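Local coordinates for protein interferon gamma (Paralichthys olivaceus, PDB 6F1E) that acts as a homodimeric cytokine that binds interferon gamma receptor 1 and activates macrophages and neutrophils, at residues Q12-L15 against Q16-I20. Residues are numbered along the deposited sequence; the frame is centred on the assembly and turned at random.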
# COMPACT_ATOMS: atom_id res chain seq x y z
N GLN A 12 -16.82 23.39 6.10
CA GLN A 12 -17.35 24.53 5.35
C GLN A 12 -16.50 25.79 5.54
O GLN A 12 -16.08 26.38 4.55
CB GLN A 12 -18.81 24.80 5.69
CG GLN A 12 -19.78 23.62 5.48
CD GLN A 12 -19.49 22.82 4.21
OE1 GLN A 12 -19.18 21.62 4.30
NE2 GLN A 12 -19.59 23.48 3.04
N ASN A 13 -16.18 26.16 6.78
CA ASN A 13 -15.33 27.34 7.04
C ASN A 13 -14.02 27.18 6.31
O ASN A 13 -13.52 28.12 5.71
CB ASN A 13 -15.00 27.58 8.53
CG ASN A 13 -16.24 27.73 9.42
OD1 ASN A 13 -17.39 27.52 8.99
ND2 ASN A 13 -16.00 28.06 10.68
N LEU A 14 -13.46 25.98 6.36
CA LEU A 14 -12.19 25.74 5.65
C LEU A 14 -12.26 25.96 4.14
O LEU A 14 -11.31 26.48 3.51
CB LEU A 14 -11.68 24.35 5.95
CG LEU A 14 -11.01 24.34 7.31
CD1 LEU A 14 -11.10 22.93 7.86
CD2 LEU A 14 -9.57 24.84 7.23
N LEU A 15 -13.40 25.58 3.56
CA LEU A 15 -13.58 25.69 2.12
C LEU A 15 -13.60 27.15 1.65
O LEU A 15 -13.28 27.42 0.49
CB LEU A 15 -14.83 24.92 1.69
CG LEU A 15 -14.63 23.39 1.74
CD1 LEU A 15 -15.98 22.66 1.77
CD2 LEU A 15 -13.74 22.92 0.59
N GLN A 16 -13.93 28.08 2.54
CA GLN A 16 -13.74 29.50 2.24
C GLN A 16 -12.28 29.86 1.86
O GLN A 16 -12.07 30.49 0.84
CB GLN A 16 -14.25 30.40 3.40
CG GLN A 16 -15.66 30.96 3.21
CD GLN A 16 -16.76 29.91 3.32
OE1 GLN A 16 -17.26 29.66 4.41
NE2 GLN A 16 -17.15 29.32 2.18
N HIS A 17 -11.29 29.45 2.65
CA HIS A 17 -9.88 29.73 2.31
C HIS A 17 -9.44 28.87 1.15
O HIS A 17 -8.57 29.27 0.38
CB HIS A 17 -8.95 29.49 3.53
CG HIS A 17 -7.47 29.64 3.25
ND1 HIS A 17 -6.78 30.81 3.52
CD2 HIS A 17 -6.55 28.77 2.78
CE1 HIS A 17 -5.51 30.65 3.19
NE2 HIS A 17 -5.34 29.42 2.75
N TYR A 18 -10.01 27.66 1.04
CA TYR A 18 -9.55 26.65 0.06
C TYR A 18 -10.59 26.59 -1.05
O TYR A 18 -11.37 25.65 -1.15
CB TYR A 18 -9.35 25.30 0.74
CG TYR A 18 -8.11 25.26 1.59
CD1 TYR A 18 -6.85 25.25 0.99
CD2 TYR A 18 -8.17 25.27 3.00
CE1 TYR A 18 -5.69 25.22 1.75
CE2 TYR A 18 -6.99 25.24 3.76
CZ TYR A 18 -5.75 25.21 3.12
OH TYR A 18 -4.56 25.18 3.80
N ASN A 19 -10.57 27.65 -1.85
CA ASN A 19 -11.67 28.01 -2.74
C ASN A 19 -11.24 27.68 -4.13
O ASN A 19 -10.15 28.09 -4.54
CB ASN A 19 -11.94 29.51 -2.68
CG ASN A 19 -13.36 29.84 -3.04
OD1 ASN A 19 -13.83 29.51 -4.14
ND2 ASN A 19 -14.07 30.46 -2.11
N ILE A 20 -12.07 26.95 -4.87
CA ILE A 20 -11.74 26.65 -6.25
C ILE A 20 -12.98 26.68 -7.10
O ILE A 20 -14.11 26.66 -6.57
CB ILE A 20 -11.01 25.30 -6.41
CG1 ILE A 20 -11.82 24.16 -5.79
CG2 ILE A 20 -9.62 25.37 -5.79
CD1 ILE A 20 -11.43 22.82 -6.36
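The N of Gln-16 is shared by two carbonyls of the preceding turn. Gln-16 N donates weakly to Gln-12 O at 3.4 Å. Gln-16 N also donates weakly to Asn-13 O, at 3.2 Å. Two residues on, a sounder bond forms. Tyr-18 N donates to Leu-14 O over 3.0 Å, with an N-H...O angle of 145°. The same oxygen lies at the edge of the Tyr-18 ring, 3.4 Å from its CD2. The Tyr-18 CG is anti to its own carbonyl carbon (chi1 -74°), which sends the ring back beside Leu-14. There Leu-14 CD2 meets Tyr-18 CE2 at 4.3 Å. Gln-16 CB lies 3.3 Å from Asn-13 O. The bend at chi2 (70°) then brings the side-chain amide back toward Gln-12, with Gln-16 CD 3.8 Å from Gln-12 O. Leu-14 also packs on Leu-93 of helix 89-107. In the second subunit, Leu-136 touches both Leu-14 and Tyr-18, the ring of Phe-129 meets Tyr-18, and Ser-133 OG hydrogen-bonds to Tyr-18 O. Tyr-18 itself is no longer helical. This is the weakly bonded last turn of helix 5-17, set against the partner chain in the intertwined helical dimer of the interferon gamma family.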